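Local coordinates for clostripain-related protein (Bacteroides thetaiotaomicron, PDB 6N9J) that is a secreted C11 (clostripain family) cysteine protease, which probably cleaves peptide bonds with a cysteine nucleophile and is bound here to an irreversible peptide inhibitor, at residues 158-161 against 162-165; 191-194 against 195-199. All blocks are in the same frame, centred on the assembly; numbering follows the deposited sequence.

Interaction 1: residues 158-161 against 162-165; sequences FDAC and YMQS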
loop_
_atom_site.group_PDB
_atom_site.type_symbol
_atom_site.label_atom_id
_atom_site.label_comp_id
_atom_site.label_asym_id
_atom_site.label_seq_id
_atom_site.Cartn_x
_atom_site.Cartn_y
_atom_site.Cartn_z
ATOM N N PHE A 158 1.716 0.012 -2.141
ATOM C CA PHE A 158 1.774 0.637 -0.837
ATOM C C PHE A 158 2.649 -0.191 0.077
ATOM O O PHE A 158 2.243 -1.244 0.562
ATOM C CB PHE A 158 0.380 0.800 -0.217
ATOM C CG PHE A 158 -0.406 1.949 -0.778
ATOM C CD1 PHE A 158 -0.029 3.256 -0.520
ATOM C CD2 PHE A 158 -1.531 1.724 -1.541
ATOM C CE1 PHE A 158 -0.752 4.329 -1.022
ATOM C CE2 PHE A 158 -2.261 2.791 -2.056
ATOM C CZ PHE A 158 -1.864 4.098 -1.786
ATOM N N ASP A 159 3.857 0.297 0.312
ATOM C CA ASP A 159 4.724 -0.316 1.303
ATOM C C ASP A 159 4.449 0.370 2.647
ATOM O O ASP A 159 5.299 1.078 3.193
ATOM C CB ASP A 159 6.198 -0.198 0.896
ATOM C CG ASP A 159 7.074 -1.257 1.560
ATOM O OD1 ASP A 159 6.520 -2.180 2.191
ATOM O OD2 ASP A 159 8.316 -1.172 1.444
ATOM N N ALA A 160 3.233 0.157 3.137
ATOM C CA ALA A 160 2.661 0.873 4.267
ATOM C C ALA A 160 1.490 0.058 4.838
ATOM O O ALA A 160 0.827 -0.675 4.098
ATOM C CB ALA A 160 2.198 2.254 3.834
ATOM N N CYS A 161 1.245 0.185 6.143
ATOM C CA CYS A 161 0.195 -0.579 6.823
ATOM C C CYS A 161 -1.218 -0.264 6.344
ATOM O O CYS A 161 -1.543 0.893 6.050
ATOM C CB CYS A 161 0.245 -0.337 8.340
ATOM S SG CYS A 161 1.673 -1.018 9.216
ATOM N N TYR A 162 -2.041 -1.316 6.270
ATOM C CA TYR A 162 -3.500 -1.197 6.227
ATOM C C TYR A 162 -4.035 -0.560 4.963
ATOM O O TYR A 162 -5.177 -0.107 4.945
ATOM C CB TYR A 162 -4.017 -0.367 7.415
ATOM C CG TYR A 162 -3.708 -0.880 8.810
ATOM C CD1 TYR A 162 -4.172 -2.122 9.243
ATOM C CD2 TYR A 162 -3.005 -0.093 9.717
ATOM C CE1 TYR A 162 -3.907 -2.585 10.538
ATOM C CE2 TYR A 162 -2.736 -0.543 11.012
ATOM C CZ TYR A 162 -3.194 -1.791 11.416
ATOM O OH TYR A 162 -2.943 -2.237 12.700
ATOM N N MET A 163 -3.229 -0.498 3.913
ATOM C CA MET A 163 -3.612 0.282 2.741
ATOM C C MET A 163 -4.483 -0.503 1.762
ATOM O O MET A 163 -5.206 0.102 0.961
ATOM C CB MET A 163 -2.357 0.819 2.024
ATOM C CG MET A 163 -1.565 1.843 2.846
ATOM S SD MET A 163 -2.514 3.130 3.712
ATOM C CE MET A 163 -3.410 3.899 2.404
ATOM N N GLN A 164 -4.430 -1.835 1.832
ATOM C CA GLN A 164 -5.240 -2.670 0.942
ATOM C C GLN A 164 -6.686 -2.747 1.482
ATOM O O GLN A 164 -7.180 -3.808 1.880
ATOM C CB GLN A 164 -4.624 -4.064 0.778
ATOM C CG GLN A 164 -5.098 -4.832 -0.468
ATOM C CD GLN A 164 -4.462 -4.345 -1.779
ATOM O OE1 GLN A 164 -4.182 -3.160 -1.951
ATOM N NE2 GLN A 164 -4.242 -5.269 -2.707
ATOM N N SER A 165 -7.317 -1.571 1.481
ATOM C CA SER A 165 -8.691 -1.318 1.886
ATOM C C SER A 165 -9.540 -0.989 0.656
ATOM O O SER A 165 -9.090 -0.258 -0.235
ATOM C CB SER A 165 -8.707 -0.168 2.910
ATOM O OG SER A 165 -9.797 0.718 2.731
#

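Interaction 2: residues 191-194 against 195-199; sequences APYE and VVVPA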
loop_
_atom_site.group_PDB
_atom_site.type_symbol
_atom_site.label_atom_id
_atom_site.label_comp_id
_atom_site.label_asym_id
_atom_site.label_seq_id
_atom_site.Cartn_x
_atom_site.Cartn_y
_atom_site.Cartn_z
ATOM N N ALA A 191 9.407 -4.080 1.942
ATOM C CA ALA A 191 9.754 -4.936 0.823
ATOM C C ALA A 191 11.220 -5.345 0.848
ATOM O O ALA A 191 12.076 -4.610 1.336
ATOM C CB ALA A 191 9.424 -4.243 -0.503
ATOM N N PRO A 192 11.498 -6.553 0.345
ATOM C CA PRO A 192 12.833 -7.023 -0.042
ATOM C C PRO A 192 13.194 -6.491 -1.435
ATOM O O PRO A 192 13.018 -7.174 -2.462
ATOM C CB PRO A 192 12.673 -8.540 -0.044
ATOM C CG PRO A 192 11.220 -8.740 -0.440
ATOM C CD PRO A 192 10.479 -7.615 0.230
ATOM N N TYR A 193 13.708 -5.264 -1.472
ATOM C CA TYR A 193 13.847 -4.550 -2.735
ATOM C C TYR A 193 14.919 -5.134 -3.628
ATOM O O TYR A 193 15.073 -4.710 -4.772
ATOM C CB TYR A 193 14.120 -3.073 -2.478
ATOM C CG TYR A 193 12.873 -2.336 -2.065
ATOM C CD1 TYR A 193 11.910 -2.000 -3.010
ATOM C CD2 TYR A 193 12.649 -1.990 -0.742
ATOM C CE1 TYR A 193 10.761 -1.340 -2.653
ATOM C CE2 TYR A 193 11.492 -1.320 -0.368
ATOM C CZ TYR A 193 10.550 -1.004 -1.329
ATOM O OH TYR A 193 9.390 -0.350 -0.997
ATOM N N GLU A 194 15.657 -6.113 -3.117
ATOM C CA GLU A 194 16.631 -6.798 -3.948
ATOM C C GLU A 194 15.950 -7.738 -4.950
ATOM O O GLU A 194 16.548 -8.094 -5.963
ATOM C CB GLU A 194 17.631 -7.572 -3.083
ATOM C CG GLU A 194 17.088 -8.840 -2.458
ATOM C CD GLU A 194 16.369 -8.628 -1.129
ATOM O OE1 GLU A 194 16.052 -7.471 -0.749
ATOM O OE2 GLU A 194 16.125 -9.649 -0.454
ATOM N N VAL A 195 14.705 -8.141 -4.679
ATOM C CA VAL A 195 13.947 -8.928 -5.661
ATOM C C VAL A 195 12.673 -8.222 -6.136
ATOM O O VAL A 195 12.162 -8.531 -7.199
ATOM C CB VAL A 195 13.563 -10.329 -5.128
ATOM C CG1 VAL A 195 14.749 -11.285 -5.238
ATOM C CG2 VAL A 195 13.003 -10.257 -3.690
ATOM N N VAL A 196 12.174 -7.260 -5.371
ATOM C CA VAL A 196 11.025 -6.476 -5.817
ATOM C C VAL A 196 11.399 -5.500 -6.952
ATOM O O VAL A 196 10.607 -5.293 -7.875
ATOM C CB VAL A 196 10.383 -5.703 -4.643
ATOM C CG1 VAL A 196 9.471 -4.586 -5.158
ATOM C CG2 VAL A 196 9.595 -6.662 -3.752
ATOM N N VAL A 197 12.607 -4.931 -6.917
ATOM C CA VAL A 197 13.010 -3.939 -7.938
ATOM C C VAL A 197 12.983 -4.502 -9.367
ATOM O O VAL A 197 12.420 -3.862 -10.249
ATOM C CB VAL A 197 14.417 -3.323 -7.644
ATOM C CG1 VAL A 197 15.126 -2.869 -8.939
ATOM C CG2 VAL A 197 14.285 -2.158 -6.684
ATOM N N PRO A 198 13.572 -5.692 -9.608
ATOM C CA PRO A 198 13.392 -6.203 -10.973
ATOM C C PRO A 198 11.920 -6.483 -11.317
ATOM O O PRO A 198 11.526 -6.330 -12.474
ATOM C CB PRO A 198 14.213 -7.504 -10.977
ATOM C CG PRO A 198 15.191 -7.351 -9.852
ATOM C CD PRO A 198 14.449 -6.567 -8.805
ATOM N N ALA A 199 11.111 -6.859 -10.330
ATOM C CA ALA A 199 9.692 -7.122 -10.586
ATOM C C ALA A 199 8.935 -5.827 -10.907
ATOM O O ALA A 199 7.948 -5.848 -11.639
ATOM C CB ALA A 199 9.050 -7.845 -9.389
#

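Interaction 1: residues 158-161 against 162-165
Ala-160 to Met-163 form a type II beta turn with Cys-161 and Tyr-162 at its corners, and Tyr-162 takes the positive phi (67°) of the second corner. The turn brings Met-163 back over Phe-158. Met-163 CB packs on Phe-158 CB at 3.5 Å, and the two side chains cross at about a right angle. Met-163 then bends at chi2 (-44°) and again at chi3, which carries CE over one face of the Phe-158 ring. Met-163 SD stands above the Phe-158 ring, 5.2 Å from its centroid and 19° off the normal. This is a Met-aromatic contact at some distance. Met-163 CG also lies 3.9 Å from Ala-160 CB and 3.3 Å from Cys-161 O, so it packs against the first half of the turn. Trp-127 and Ile-140 pack against Met-163 from outside the two segments.

The turn follows strand 155-159, and it holds the reactive cysteine of this clan CD protease. Cys-161 SG is covalently linked to the bound peptide inhibitor, and backbone hydrogen bonds from Cys-161 also reach that peptide. Behind the sulfur, Cys-161 CB meets Tyr-162 CD2 at 3.5 Å, obliquely to the ring. Cys-161 SG is 5.2 Å from the Tyr-162 ring centroid, again oblique. The Tyr-162 ring also stacks on Tyr-287. An alanine in place of Tyr-162 would probably leave the Tyr-287 ring without its stacking partner and open a gap beside Cys-161 CB. Beyond the turn, Gln-164 is the centre of an inverse gamma turn, closed by Ser-165 N bonding to Met-163 O at 2.7 Å. Ser-165 is the N-cap of helix 166-171; its OG makes a weak hydrogen bond with Val-168 N and a hydrogen bond with Glu-167 OE1.

Interaction 2: residues 191-194 against 195-199
The Tyr-193 ring meets Val-196 CG1 and Val-197 CG2, both obliquely, and carries Ala-191 CB over one face. Ala-191 CB sits 3.5 Å above the Tyr-193 ring plane, offset toward the rim. The closest side-chain approach of Tyr-193 to Val-196 is CD1 to CG1, 4.2 Å, with the two side chains side by side and pointing the same way. This is the first turn of helix 193-200, with Pro-192 at the N-cap position.

Val-196 has CG1 anti to its backbone N (chi1 163°), and this splits the two methyls between neighbours. CG1 goes to Tyr-193, while Val-196 CG2 turns back to Ala-191 CB at 4.1 Å and also approaches Pro-192 CD. Next to it, Val-195 CG2 touches Pro-192 CG at 4.0 Å. The proline ring thus has one valine methyl at CG and another at CD. Pro-192 packs on Val-217 and Val-195 on Asn-213, both of helix 206-221. Tyr-193 packs on Asp-30 and Met-34 of helix 24-37, and its OH hydrogen-bonds with Asp-159 OD2.

The backbone starts the helix with a shared acceptor. Pro-192 O accepts from Val-195 N at 2.9 Å and from Val-196 N at 3.0 Å, each with an N-H...O angle of 161°. The two donors come from opposite faces of the carbonyl plane. Tyr-193 O takes the next bond, from Val-197 N at 3.3 Å. The series is interrupted at Pro-198, whose N has no hydrogen to give, and the helix is kinked there. In place of a donor, the ring carbon Pro-198 CD stands 3.8 Å from Glu-194 O.

In the fold
Interaction 1 comes first along the chain, at the end of strand 155-159. Interaction 2 follows at the start of helix 193-200, after strand 178-181. Strand 155-159 runs parallel to strands 105-110 and 178-181 in the large mixed sheet. The centres of the two contacts are about 17 Å apart, yet their residues touch. Asp-159 OD2 probably accepts hydrogen bonds from Tyr-193 OH at 2.8 Å and from Ala-191 N at 3.1 Å, while OD1 hydrogen-bonds with Tyr-214 OH of helix 206-221. One aspartate, two residues before the inhibitor-bound Cys-161, therefore ties the strand end to the helix start and joins interaction 2 to the active-site region.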